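Local structure of peptidylprolyl Isomerase (Naegleria fowleri, 6B4P) at residues H45-L50 and S58-G63; E74-W79 and L117-E122; R21-I26 and Y93-S98; D33-I38 and S85-E90. The protein probably catalyses cis-trans isomerisation of peptide bonds preceding proline, through an FKBP-type domain. One frame throughout, in Å; residues are numbered along the deposited sequence.

In the fold
Contacts 1 to 3 involve one antiparallel sheet; contact 4 joins two loops at its margin. Strand 117-126 is the common element: it pairs with strands 41-50 (contact 1) and 91-96 (contact 3), and its inward side chains meet the helix start in contact 2. Contact 2 is centred about 2 Å from the chain centre; the centres of contacts 3 and 1 are about 8 Å and 11 Å from its own. W79 of contact 2 and Y46 of contact 1 meet edge to face, in a region that probably forms the proline pocket, as in other FKBPs. Contact 4, centred about 20 Å from the centre of contact 1, is tied to contact 3 by the salt bridge K24-E90.

Contact 1: residues H45-L50 and S58-G63; sequences HYTGTL and SSLDRG
The imidazole of H45 is held on two sides by the turn 58-63. L60 CD2 sits over the centre of one ring face, 3.5 Å from the centroid, in a CH-pi contact, while S59 OG reaches ND1 at the ring edge over 2.7 Å, an almost straight bond (171°) in which either partner may donate. At NE2, elsewhere on the ring edge and in its plane, a water joins H45 to G63 O. S59 OG, turned between its own backbone N and carbonyl carbon (chi1 60°), also receives the backbone N of Y46 at 2.8 Å. Y46 O in turn takes two donors: S59 N at 3.0 Å, in the carbonyl plane, and S58 OG at 3.1 Å, tilted out of it. S58 OG additionally caps the short helix by accepting from L60 N. Farther out, the Y46 ring and the R62 guanidinium are inclined by 49°; R62 NH2 donates to Y46 OH over 2.9 Å, the hydroxyl lying close to the guanidinium plane. D57 binds both groups, by a hydrogen bond to Y46 OH and a salt bridge to R62. With its hydroxyl gripped by D57 and R62, the Y46 ring is probably fixed in rotation and its OH polarised.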
loop_
_atom_site.group_PDB
_atom_site.type_symbol
_atom_site.label_atom_id
_atom_site.label_comp_id
_atom_site.label_asym_id
_atom_site.label_seq_id
_atom_site.Cartn_x
_atom_site.Cartn_y
_atom_site.Cartn_z
ATOM N N HIS A 45 3.740 -7.800 2.377
ATOM C CA HIS A 45 2.499 -8.534 2.541
ATOM C C HIS A 45 1.381 -7.513 2.641
ATOM O O HIS A 45 1.543 -6.471 3.287
ATOM C CB HIS A 45 2.526 -9.435 3.777
ATOM C CG HIS A 45 2.895 -10.849 3.468
ATOM N ND1 HIS A 45 2.315 -11.556 2.438
ATOM C CD2 HIS A 45 3.784 -11.689 4.050
ATOM C CE1 HIS A 45 2.829 -12.773 2.399
ATOM N NE2 HIS A 45 3.724 -12.878 3.365
ATOM N N TYR A 46 0.248 -7.802 2.001
ATOM C CA TYR A 46 -0.817 -6.812 1.997
ATOM C C TYR A 46 -2.176 -7.490 2.036
ATOM O O TYR A 46 -2.335 -8.646 1.643
ATOM C CB TYR A 46 -0.742 -5.909 0.758
ATOM C CG TYR A 46 -1.054 -6.668 -0.505
ATOM C CD1 TYR A 46 -2.350 -6.703 -1.019
ATOM C CD2 TYR A 46 -0.062 -7.378 -1.169
ATOM C CE1 TYR A 46 -2.633 -7.433 -2.169
ATOM C CE2 TYR A 46 -0.336 -8.109 -2.313
ATOM C CZ TYR A 46 -1.623 -8.125 -2.812
ATOM O OH TYR A 46 -1.914 -8.849 -3.932
ATOM N N THR A 47 -3.168 -6.727 2.494
ATOM C CA THR A 47 -4.578 -7.091 2.389
ATOM C C THR A 47 -5.337 -5.881 1.863
ATOM O O THR A 47 -5.242 -4.793 2.437
ATOM C CB THR A 47 -5.142 -7.540 3.737
ATOM O OG1 THR A 47 -4.422 -8.694 4.210
ATOM C CG2 THR A 47 -6.618 -7.909 3.606
ATOM N N GLY A 48 -6.060 -6.062 0.761
ATOM C CA GLY A 48 -6.831 -4.993 0.148
ATOM C C GLY A 48 -8.317 -5.194 0.382
ATOM O O GLY A 48 -8.845 -6.293 0.186
ATOM N N THR A 49 -8.985 -4.106 0.776
ATOM C CA THR A 49 -10.428 -4.084 0.988
ATOM C C THR A 49 -11.029 -2.851 0.334
ATOM O O THR A 49 -10.359 -1.836 0.154
ATOM C CB THR A 49 -10.787 -4.077 2.481
ATOM O OG1 THR A 49 -10.228 -2.917 3.105
ATOM C CG2 THR A 49 -10.231 -5.296 3.173
ATOM N N LEU A 50 -12.304 -2.947 -0.024
ATOM C CA LEU A 50 -13.049 -1.765 -0.423
ATOM C C LEU A 50 -13.437 -0.969 0.826
ATOM O O LEU A 50 -13.227 -1.413 1.958
ATOM C CB LEU A 50 -14.278 -2.170 -1.234
ATOM C CG LEU A 50 -13.998 -3.061 -2.454
ATOM C CD1 LEU A 50 -15.303 -3.392 -3.186
ATOM C CD2 LEU A 50 -12.985 -2.413 -3.408
ATOM N N SER A 58 -5.470 -10.590 -0.938
ATOM C CA SER A 58 -4.460 -10.586 0.116
ATOM C C SER A 58 -3.331 -11.533 -0.246
ATOM O O SER A 58 -3.575 -12.684 -0.626
ATOM C CB SER A 58 -5.061 -10.991 1.464
ATOM O OG SER A 58 -4.057 -11.039 2.466
ATOM N N SER A 59 -2.099 -11.054 -0.104
ATOM C CA SER A 59 -0.947 -11.927 -0.290
ATOM C C SER A 59 -0.833 -12.941 0.830
ATOM O O SER A 59 -0.171 -13.965 0.650
ATOM C CB SER A 59 0.331 -11.102 -0.366
ATOM O OG SER A 59 0.514 -10.367 0.827
ATOM N N LEU A 60 -1.443 -12.664 1.983
ATOM C CA LEU A 60 -1.404 -13.627 3.078
ATOM C C LEU A 60 -2.231 -14.864 2.765
ATOM O O LEU A 60 -1.923 -15.952 3.261
ATOM C CB LEU A 60 -1.884 -12.970 4.371
ATOM C CG LEU A 60 -0.957 -11.893 4.941
ATOM C CD1 LEU A 60 -1.587 -11.224 6.142
ATOM C CD2 LEU A 60 0.405 -12.476 5.304
ATOM N N ASP A 61 -3.279 -14.724 1.949
ATOM C CA ASP A 61 -4.035 -15.902 1.537
ATOM C C ASP A 61 -3.175 -16.844 0.711
ATOM O O ASP A 61 -3.358 -18.064 0.767
ATOM C CB ASP A 61 -5.274 -15.497 0.739
ATOM C CG ASP A 61 -6.246 -14.664 1.545
ATOM O OD1 ASP A 61 -6.189 -14.711 2.793
ATOM O OD2 ASP A 61 -7.078 -13.970 0.926
ATOM N N ARG A 62 -2.241 -16.292 -0.061
ATOM C CA ARG A 62 -1.323 -17.071 -0.878
ATOM C C ARG A 62 -0.040 -17.430 -0.145
ATOM O O ARG A 62 0.663 -18.356 -0.566
ATOM C CB ARG A 62 -0.970 -16.294 -2.150
ATOM C CG ARG A 62 -2.176 -15.704 -2.858
ATOM C CD ARG A 62 -1.794 -15.058 -4.181
ATOM N NE ARG A 62 -1.072 -13.797 -4.013
ATOM C CZ ARG A 62 -1.658 -12.612 -3.881
ATOM N NH1 ARG A 62 -2.983 -12.522 -3.894
ATOM N NH2 ARG A 62 -0.918 -11.516 -3.746
ATOM N N GLY A 63 0.283 -16.719 0.929
ATOM C CA GLY A 63 1.487 -16.973 1.684
ATOM C C GLY A 63 2.762 -16.506 1.031
ATOM O O GLY A 63 3.845 -16.759 1.576
HETATM O O HOH W 1 4.963 -15.266 3.937
#

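Contact 2: residues E74-W79 and L117-E122; sequences EVIRGW and LMFEIE
W79 drives the edge of its indole against the face of F119, the two planes standing 77° apart in a T-shaped pair with centroids 4.5 Å apart. From CB, at the first turn of the helix, the side chain leaves with CG anti to its carbonyl carbon (chi1 -85°), which carries the ring toward strand 117-126. CD1 is the first ring atom to touch it, 3.9 Å from I121 CD1. NE1 follows, over the centre of the F119 ring and 3.5 Å from F119 CD2, so that its N-H side meets the aromatic face. CE2 lies between the two neighbours, and at the six-membered ring CZ2 rests 3.6 Å from F119 CE1. I121 comes from another direction: its CD1 stands over a face of the five-membered ring, 3.9 Å from the centroid and 20° off the normal. I76 adds its own CD1, which approaches F119 CE2 at 4.0 Å and L117 CD1 at 4.4 Å. Every touching residue here is buried, and apolar and aromatic contacts carry the whole arrangement. Y46 meets W79 edge to face from the neighbouring strand. A tryptophan at the start of the single main helix, facing aromatic side chains of the curved antiparallel sheet, is characteristic of the FKBP domain, where the equivalent indole forms the floor of the proline-binding pocket; W79 is consistent with that role.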
loop_
_atom_site.group_PDB
_atom_site.type_symbol
_atom_site.label_atom_id
_atom_site.label_comp_id
_atom_site.label_asym_id
_atom_site.label_seq_id
_atom_site.Cartn_x
_atom_site.Cartn_y
_atom_site.Cartn_z
ATOM N N GLU A 74 5.312 0.865 -11.437
ATOM C CA GLU A 74 4.768 -0.414 -11.872
ATOM C C GLU A 74 3.691 -0.932 -10.936
ATOM O O GLU A 74 3.151 -2.015 -11.169
ATOM C CB GLU A 74 5.884 -1.457 -12.028
ATOM C CG GLU A 74 6.482 -1.977 -10.742
ATOM C CD GLU A 74 7.484 -3.096 -10.995
ATOM O OE1 GLU A 74 7.615 -3.534 -12.160
ATOM O OE2 GLU A 74 8.143 -3.537 -10.035
ATOM N N VAL A 75 3.374 -0.177 -9.892
ATOM C CA VAL A 75 2.239 -0.413 -9.020
ATOM C C VAL A 75 1.454 0.888 -8.944
ATOM O O VAL A 75 1.878 1.918 -9.468
ATOM C CB VAL A 75 2.662 -0.877 -7.611
ATOM C CG1 VAL A 75 3.332 -2.248 -7.670
ATOM C CG2 VAL A 75 3.575 0.164 -6.974
ATOM N N ILE A 76 0.313 0.844 -8.257
ATOM C CA ILE A 76 -0.487 2.056 -8.137
ATOM C C ILE A 76 0.296 3.128 -7.388
ATOM O O ILE A 76 1.159 2.835 -6.545
ATOM C CB ILE A 76 -1.841 1.784 -7.456
ATOM C CG1 ILE A 76 -1.664 1.144 -6.077
ATOM C CG2 ILE A 76 -2.719 0.928 -8.373
ATOM C CD1 ILE A 76 -2.983 0.954 -5.331
ATOM N N ARG A 77 -0.012 4.391 -7.708
ATOM C CA ARG A 77 0.744 5.508 -7.144
ATOM C C ARG A 77 0.696 5.505 -5.621
ATOM O O ARG A 77 1.691 5.834 -4.958
ATOM C CB ARG A 77 0.203 6.826 -7.696
ATOM C CG ARG A 77 1.008 8.038 -7.277
ATOM C CD ARG A 77 0.712 9.210 -8.196
ATOM N NE ARG A 77 -0.688 9.622 -8.146
ATOM C CZ ARG A 77 -1.117 10.722 -7.537
ATOM N NH1 ARG A 77 -0.250 11.520 -6.927
ATOM N NH2 ARG A 77 -2.408 11.030 -7.539
ATOM N N GLY A 78 -0.452 5.144 -5.045
ATOM C CA GLY A 78 -0.551 5.104 -3.595
ATOM C C GLY A 78 0.391 4.103 -2.957
ATOM O O GLY A 78 0.820 4.295 -1.816
ATOM N N TRP A 79 0.726 3.025 -3.673
ATOM C CA TRP A 79 1.722 2.092 -3.160
ATOM C C TRP A 79 3.144 2.632 -3.306
ATOM O O TRP A 79 3.953 2.492 -2.381
ATOM C CB TRP A 79 1.610 0.745 -3.870
ATOM C CG TRP A 79 0.607 -0.199 -3.292
ATOM C CD1 TRP A 79 -0.548 0.109 -2.612
ATOM C CD2 TRP A 79 0.674 -1.616 -3.347
ATOM N NE1 TRP A 79 -1.196 -1.051 -2.251
ATOM C CE2 TRP A 79 -0.465 -2.123 -2.693
ATOM C CE3 TRP A 79 1.599 -2.519 -3.894
ATOM C CZ2 TRP A 79 -0.703 -3.491 -2.567
ATOM C CZ3 TRP A 79 1.353 -3.870 -3.781
ATOM C CH2 TRP A 79 0.211 -4.344 -3.118
ATOM N N LEU A 117 -9.454 2.422 -2.277
ATOM C CA LEU A 117 -8.945 1.133 -1.833
ATOM C C LEU A 117 -8.307 1.291 -0.467
ATOM O O LEU A 117 -7.552 2.242 -0.241
ATOM C CB LEU A 117 -7.900 0.559 -2.802
ATOM C CG LEU A 117 -8.348 0.440 -4.254
ATOM C CD1 LEU A 117 -7.215 -0.118 -5.083
ATOM C CD2 LEU A 117 -9.595 -0.434 -4.378
ATOM N N MET A 118 -8.594 0.351 0.433
ATOM C CA MET A 118 -7.935 0.293 1.732
ATOM C C MET A 118 -6.914 -0.839 1.726
ATOM O O MET A 118 -7.220 -1.951 1.279
ATOM C CB MET A 118 -8.949 0.061 2.845
ATOM C CG MET A 118 -10.171 0.964 2.784
ATOM S SD MET A 118 -9.794 2.736 2.886
ATOM C CE MET A 118 -9.026 2.859 4.492
ATOM N N PHE A 119 -5.708 -0.577 2.232
ATOM C CA PHE A 119 -4.687 -1.617 2.268
ATOM C C PHE A 119 -4.020 -1.656 3.630
ATOM O O PHE A 119 -3.574 -0.620 4.133
ATOM C CB PHE A 119 -3.585 -1.411 1.214
ATOM C CG PHE A 119 -3.991 -1.757 -0.192
ATOM C CD1 PHE A 119 -3.895 -3.050 -0.658
ATOM C CD2 PHE A 119 -4.426 -0.770 -1.057
ATOM C CE1 PHE A 119 -4.240 -3.368 -1.972
ATOM C CE2 PHE A 119 -4.784 -1.079 -2.357
ATOM C CZ PHE A 119 -4.684 -2.370 -2.814
ATOM N N GLU A 120 -3.911 -2.855 4.198
ATOM C CA GLU A 120 -2.899 -3.134 5.210
ATOM C C GLU A 120 -1.658 -3.574 4.453
ATOM O O GLU A 120 -1.750 -4.479 3.626
ATOM C CB GLU A 120 -3.328 -4.248 6.167
ATOM C CG GLU A 120 -4.472 -3.900 7.100
ATOM C CD GLU A 120 -4.484 -4.777 8.337
ATOM O OE1 GLU A 120 -3.844 -5.852 8.318
ATOM O OE2 GLU A 120 -5.123 -4.383 9.334
ATOM N N ILE A 121 -0.517 -2.925 4.700
ATOM C CA ILE A 121 0.745 -3.268 4.044
ATOM C C ILE A 121 1.817 -3.447 5.107
ATOM O O ILE A 121 1.970 -2.596 5.990
ATOM C CB ILE A 121 1.192 -2.191 3.040
ATOM C CG1 ILE A 121 0.094 -1.912 2.007
ATOM C CG2 ILE A 121 2.490 -2.617 2.364
ATOM C CD1 ILE A 121 0.487 -0.833 1.002
ATOM N N GLU A 122 2.532 -4.562 5.044
ATOM C CA GLU A 122 3.699 -4.800 5.888
ATOM C C GLU A 122 4.916 -4.793 4.977
ATOM O O GLU A 122 4.979 -5.577 4.023
ATOM C CB GLU A 122 3.604 -6.128 6.635
ATOM C CG GLU A 122 4.804 -6.380 7.523
ATOM C CD GLU A 122 4.706 -7.683 8.295
ATOM O OE1 GLU A 122 3.781 -8.471 8.015
ATOM O OE2 GLU A 122 5.555 -7.922 9.184
#

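Contact 3: residues R21-I26 and Y93-S98; sequences RLKKKI and YFEIPS
K24 lays its aliphatic chain along the face of the F94 ring, the two side chains running side by side in the same direction. Its CG lies between the backbone N and the carbonyl carbon (chi1 76°), and the chain is fully extended beyond; this brings CB 3.9 Å from the ring centroid in a CH-pi contact and CD 3.8 Å from F94 CE1. The ammonium passes beyond the ring to E90 and S85. On the opposite face of the sheet, K23 has the same kind of first torsion (chi1 56°) and runs beside E95. Here the contact is mostly carbon to oxygen, with K23 CE 3.5 Å from E95 OE2; the salt bridge from NZ to OE2 is long, at 3.9 Å, and a water linking K23 NZ to E95 OE1 supplements it. A second water connects E95 OE2 with R21 O. Near the strand's beginning, L22 CD1 packs against I96 CG1 at 3.7 Å, and R21, in one of its two conformers, passes its guanidinium over P97 with NH1 3.4 Å from P97 CB, on the way to a salt bridge with D99. Between the backbones, K25 and Y93 exchange two bonds of 2.8 Å (K25 N to Y93 O and Y93 N to K25 O), whereas of the K23-E95 pair the bond from K23 N is weak. Strand 23-26, flanked by the short strand 14-15, runs antiparallel to strand 91-96, which pairs on its other side with strand 117-126; L22 reaches L81 of helix 77-84, and I96 touches W79.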
loop_
_atom_site.group_PDB
_atom_site.type_symbol
_atom_site.label_atom_id
_atom_site.label_comp_id
_atom_site.label_asym_id
_atom_site.label_seq_id
_atom_site.Cartn_x
_atom_site.Cartn_y
_atom_site.Cartn_z
ATOM N N ARG A 21 -4.936 13.400 1.002
ATOM C CA ARG A 21 -5.993 12.414 0.801
ATOM C C ARG A 21 -5.463 10.985 0.784
ATOM O O ARG A 21 -6.209 10.055 1.101
ATOM C CB ARG A 21 -6.751 12.730 -0.486
ATOM C CG ARG A 21 -7.577 14.007 -0.366
ATOM C CD ARG A 21 -8.159 14.468 -1.691
ATOM N NE ARG A 21 -8.973 13.438 -2.328
ATOM C CZ ARG A 21 -8.640 12.815 -3.454
ATOM N NH1 ARG A 21 -9.441 11.889 -3.963
ATOM N NH2 ARG A 21 -7.505 13.124 -4.073
ATOM N N LEU A 22 -4.198 10.786 0.416
ATOM C CA LEU A 22 -3.517 9.511 0.605
ATOM C C LEU A 22 -2.921 9.541 2.006
ATOM O O LEU A 22 -2.144 10.446 2.327
ATOM C CB LEU A 22 -2.416 9.308 -0.439
ATOM C CG LEU A 22 -1.506 8.081 -0.296
ATOM C CD1 LEU A 22 -2.290 6.823 -0.629
ATOM C CD2 LEU A 22 -0.278 8.209 -1.193
ATOM N N LYS A 23 -3.292 8.579 2.847
ATOM C CA LYS A 23 -2.941 8.689 4.257
ATOM C C LYS A 23 -2.830 7.303 4.865
ATOM O O LYS A 23 -3.351 6.328 4.316
ATOM C CB LYS A 23 -3.982 9.525 4.998
ATOM C CG LYS A 23 -5.392 8.970 4.848
ATOM C CD LYS A 23 -6.439 9.870 5.466
ATOM C CE LYS A 23 -7.782 9.191 5.368
ATOM N NZ LYS A 23 -8.791 9.828 6.252
ATOM N N LYS A 24 -2.158 7.219 6.014
ATOM C CA LYS A 24 -1.968 5.937 6.676
ATOM C C LYS A 24 -2.071 6.069 8.191
ATOM O O LYS A 24 -1.912 7.150 8.767
ATOM C CB LYS A 24 -0.608 5.308 6.321
ATOM C CG LYS A 24 0.558 5.963 7.047
ATOM C CD LYS A 24 1.915 5.352 6.642
ATOM C CE LYS A 24 3.034 6.010 7.420
ATOM N NZ LYS A 24 4.399 5.462 7.062
ATOM N N LYS A 25 -2.361 4.934 8.823
ATOM C CA LYS A 25 -2.242 4.746 10.266
ATOM C C LYS A 25 -1.202 3.661 10.495
ATOM O O LYS A 25 -1.259 2.611 9.848
ATOM C CB LYS A 25 -3.576 4.334 10.892
ATOM C CG LYS A 25 -4.648 5.421 10.872
ATOM C CD LYS A 25 -6.049 4.838 11.005
ATOM C CE LYS A 25 -6.186 3.919 12.203
ATOM N NZ LYS A 25 -7.558 3.330 12.258
ATOM N N ILE A 26 -0.257 3.905 11.404
ATOM C CA ILE A 26 0.763 2.905 11.694
ATOM C C ILE A 26 0.173 1.897 12.671
ATOM O O ILE A 26 -0.348 2.268 13.728
ATOM C CB ILE A 26 2.046 3.549 12.243
ATOM C CG1 ILE A 26 2.655 4.462 11.175
ATOM C CG2 ILE A 26 3.053 2.481 12.663
ATOM C CD1 ILE A 26 3.886 5.218 11.623
ATOM N N TYR A 93 -1.806 0.926 7.727
ATOM C CA TYR A 93 -3.125 0.857 7.111
ATOM C C TYR A 93 -3.322 2.111 6.275
ATOM O O TYR A 93 -3.206 3.223 6.794
ATOM C CB TYR A 93 -4.189 0.751 8.200
ATOM C CG TYR A 93 -5.608 0.575 7.731
ATOM C CD1 TYR A 93 -5.980 -0.518 6.951
ATOM C CD2 TYR A 93 -6.592 1.475 8.109
ATOM C CE1 TYR A 93 -7.295 -0.695 6.558
ATOM C CE2 TYR A 93 -7.900 1.308 7.713
ATOM C CZ TYR A 93 -8.245 0.223 6.938
ATOM O OH TYR A 93 -9.559 0.057 6.560
ATOM N N PHE A 94 -3.591 1.929 4.988
ATOM C CA PHE A 94 -3.644 3.024 4.029
ATOM C C PHE A 94 -5.047 3.205 3.478
ATOM O O PHE A 94 -5.709 2.235 3.104
ATOM C CB PHE A 94 -2.697 2.766 2.851
ATOM C CG PHE A 94 -1.244 2.771 3.212
ATOM C CD1 PHE A 94 -0.466 3.893 2.981
ATOM C CD2 PHE A 94 -0.644 1.640 3.753
ATOM C CE1 PHE A 94 0.899 3.889 3.299
ATOM C CE2 PHE A 94 0.725 1.636 4.060
ATOM C CZ PHE A 94 1.485 2.763 3.833
ATOM N N GLU A 95 -5.483 4.460 3.399
ATOM C CA GLU A 95 -6.627 4.840 2.585
ATOM C C GLU A 95 -6.105 5.415 1.278
ATOM O O GLU A 95 -5.372 6.414 1.289
ATOM C CB GLU A 95 -7.498 5.857 3.308
ATOM C CG GLU A 95 -8.736 6.216 2.517
ATOM C CD GLU A 95 -9.789 6.915 3.355
ATOM O OE1 GLU A 95 -10.224 6.345 4.380
ATOM O OE2 GLU A 95 -10.142 8.057 3.008
ATOM N N ILE A 96 -6.488 4.808 0.163
ATOM C CA ILE A 96 -5.943 5.148 -1.142
ATOM C C ILE A 96 -7.089 5.568 -2.053
ATOM O O ILE A 96 -7.778 4.726 -2.628
ATOM C CB ILE A 96 -5.159 3.970 -1.741
ATOM C CG1 ILE A 96 -4.063 3.532 -0.764
ATOM C CG2 ILE A 96 -4.526 4.375 -3.064
ATOM C CD1 ILE A 96 -3.029 2.570 -1.363
ATOM N N PRO A 97 -7.300 6.875 -2.238
ATOM C CA PRO A 97 -8.328 7.341 -3.175
ATOM C C PRO A 97 -8.104 6.799 -4.579
ATOM O O PRO A 97 -6.996 6.410 -4.965
ATOM C CB PRO A 97 -8.180 8.872 -3.136
ATOM C CG PRO A 97 -7.493 9.154 -1.817
ATOM C CD PRO A 97 -6.572 7.994 -1.609
ATOM N N SER A 98 -9.196 6.783 -5.351
ATOM C CA SER A 98 -9.152 6.208 -6.688
ATOM C C SER A 98 -8.120 6.904 -7.569
ATOM O O SER A 98 -7.473 6.247 -8.397
ATOM C CB SER A 98 -10.542 6.260 -7.333
ATOM O OG SER A 98 -10.976 7.594 -7.521
HETATM O O HOH W 2 -8.695 10.183 1.870
HETATM O O HOH W 3 -10.788 7.841 6.471
#

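Contact 4: residues D33-I38 and S85-E90; sequences DEQPPI and SMKKGE
Two ion pairs link D33-I38 to S85-E90. K87 stretches an extended chain alongside D33, and its NZ donates to D33 OD1 over 2.9 Å, arriving from above the carboxylate plane, 41° out of it. K88 lies beside E34 in the same sense, but its chain bends at chi3 (-65°), bringing NZ to E34 OE2 at a weak 3.4 Å; E34 OE2 is also bonded to S32, and a water accepts from K88 NZ, with a weak link onward to E34 OE1. Of backbone bonds, K88 N gives one to E34 O at 2.8 Å, nearly in line with the C=O, and the same oxygen receives a CA-H...O contact from K87 CA at 3.2 Å. These bonds fasten D33-I38 to a type II beta turn, K87 to E90, in the loop between helix 77-84 and strand 91-96 of the FKBP domain. Within the turn, E90 N donates to K87 O, while the E90 carboxylate reaches back so that OE1 accepts from K87 N at 3.0 Å; its OE2 pairs with K24. Van der Waals contacts gather on the polar M86 O, buried with no hydrogen-bonding partner and covered by Q35 CG and P36 CD, each 3.3 Å from it. The Q35 amide runs past S85, its NE2 donating to K84 O. P36 and E34 lie against W126 of strand 117-126, whose indole takes a cation-pi contact from K88.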
loop_
_atom_site.group_PDB
_atom_site.type_symbol
_atom_site.label_atom_id
_atom_site.label_comp_id
_atom_site.label_asym_id
_atom_site.label_seq_id
_atom_site.Cartn_x
_atom_site.Cartn_y
_atom_site.Cartn_z
ATOM N N ASP A 33 14.560 2.512 11.781
ATOM C CA ASP A 33 14.148 3.756 11.138
ATOM C C ASP A 33 14.509 3.812 9.659
ATOM O O ASP A 33 14.304 4.851 9.020
ATOM C CB ASP A 33 14.767 4.949 11.863
ATOM C CG ASP A 33 14.226 5.118 13.265
ATOM O OD1 ASP A 33 13.026 4.832 13.473
ATOM O OD2 ASP A 33 14.997 5.536 14.155
ATOM N N GLU A 34 15.040 2.725 9.105
ATOM C CA GLU A 34 15.446 2.714 7.705
ATOM C C GLU A 34 14.228 2.737 6.794
ATOM O O GLU A 34 13.257 2.014 7.018
ATOM C CB GLU A 34 16.275 1.466 7.407
ATOM C CG GLU A 34 17.590 1.358 8.181
ATOM C CD GLU A 34 18.120 -0.070 8.239
ATOM O OE1 GLU A 34 19.259 -0.309 7.781
ATOM O OE2 GLU A 34 17.403 -0.961 8.745
ATOM N N GLN A 35 14.291 3.559 5.746
ATOM C CA GLN A 35 13.259 3.563 4.721
ATOM C C GLN A 35 13.872 3.184 3.374
ATOM O O GLN A 35 15.060 3.430 3.142
ATOM C CB GLN A 35 12.584 4.938 4.632
ATOM C CG GLN A 35 11.850 5.305 5.921
ATOM C CD GLN A 35 11.130 6.634 5.847
ATOM O OE1 GLN A 35 11.120 7.396 6.812
ATOM N NE2 GLN A 35 10.508 6.912 4.712
ATOM N N PRO A 36 13.103 2.561 2.482
ATOM C CA PRO A 36 13.685 2.026 1.240
ATOM C C PRO A 36 13.923 3.129 0.227
ATOM O O PRO A 36 13.050 3.982 0.006
ATOM C CB PRO A 36 12.616 1.041 0.746
ATOM C CG PRO A 36 11.326 1.630 1.254
ATOM C CD PRO A 36 11.660 2.271 2.593
ATOM N N PRO A 37 15.094 3.164 -0.397
ATOM C CA PRO A 37 15.339 4.145 -1.454
ATOM C C PRO A 37 14.660 3.741 -2.753
ATOM O O PRO A 37 14.266 2.592 -2.950
ATOM C CB PRO A 37 16.868 4.135 -1.597
ATOM C CG PRO A 37 17.301 2.820 -1.067
ATOM C CD PRO A 37 16.306 2.418 -0.015
ATOM N N ILE A 38 14.508 4.719 -3.653
ATOM C CA ILE A 38 13.956 4.397 -4.959
ATOM C C ILE A 38 14.863 3.382 -5.641
ATOM O O ILE A 38 16.091 3.402 -5.485
ATOM C CB ILE A 38 13.766 5.656 -5.820
ATOM C CG1 ILE A 38 15.030 6.508 -5.826
ATOM C CG2 ILE A 38 12.580 6.474 -5.316
ATOM C CD1 ILE A 38 15.076 7.506 -6.977
ATOM N N SER A 85 7.098 5.797 2.293
ATOM C CA SER A 85 6.946 6.402 3.613
ATOM C C SER A 85 7.191 5.428 4.751
ATOM O O SER A 85 7.248 5.861 5.911
ATOM C CB SER A 85 5.544 6.999 3.776
ATOM O OG SER A 85 4.584 6.010 4.133
ATOM N N MET A 86 7.337 4.140 4.461
ATOM C CA MET A 86 7.374 3.118 5.497
ATOM C C MET A 86 8.796 2.811 5.936
ATOM O O MET A 86 9.744 2.875 5.150
ATOM C CB MET A 86 6.705 1.839 5.002
ATOM C CG MET A 86 5.206 2.011 4.746
ATOM S SD MET A 86 4.462 0.515 4.098
ATOM C CE MET A 86 4.453 -0.549 5.546
ATOM N N LYS A 87 8.931 2.474 7.210
ATOM C CA LYS A 87 10.178 1.954 7.743
ATOM C C LYS A 87 10.228 0.437 7.588
ATOM O O LYS A 87 9.201 -0.235 7.452
ATOM C CB LYS A 87 10.329 2.340 9.211
ATOM C CG LYS A 87 10.397 3.847 9.441
ATOM C CD LYS A 87 10.405 4.165 10.923
ATOM C CE LYS A 87 10.403 5.666 11.188
ATOM N NZ LYS A 87 10.481 5.952 12.652
ATOM N N LYS A 88 11.447 -0.100 7.604
ATOM C CA LYS A 88 11.622 -1.546 7.523
ATOM C C LYS A 88 10.801 -2.234 8.607
ATOM O O LYS A 88 10.878 -1.870 9.782
ATOM C CB LYS A 88 13.099 -1.901 7.668
ATOM C CG LYS A 88 13.412 -3.361 7.392
ATOM C CD LYS A 88 14.918 -3.634 7.445
ATOM C CE LYS A 88 15.619 -2.889 6.316
ATOM N NZ LYS A 88 17.075 -3.228 6.242
ATOM N N GLY A 89 10.000 -3.223 8.207
ATOM C CA GLY A 89 9.171 -3.953 9.157
ATOM C C GLY A 89 7.863 -3.285 9.544
ATOM O O GLY A 89 7.044 -3.914 10.237
ATOM N N GLU A 90 7.629 -2.044 9.124
ATOM C CA GLU A 90 6.403 -1.343 9.483
ATOM C C GLU A 90 5.185 -2.054 8.912
ATOM O O GLU A 90 5.217 -2.577 7.797
ATOM C CB GLU A 90 6.480 0.095 8.971
ATOM C CG GLU A 90 5.232 0.942 9.204
ATOM C CD GLU A 90 5.446 2.359 8.727
ATOM O OE1 GLU A 90 6.535 2.913 9.001
ATOM O OE2 GLU A 90 4.530 2.898 8.065
HETATM O O HOH W 4 18.663 -1.726 4.645
#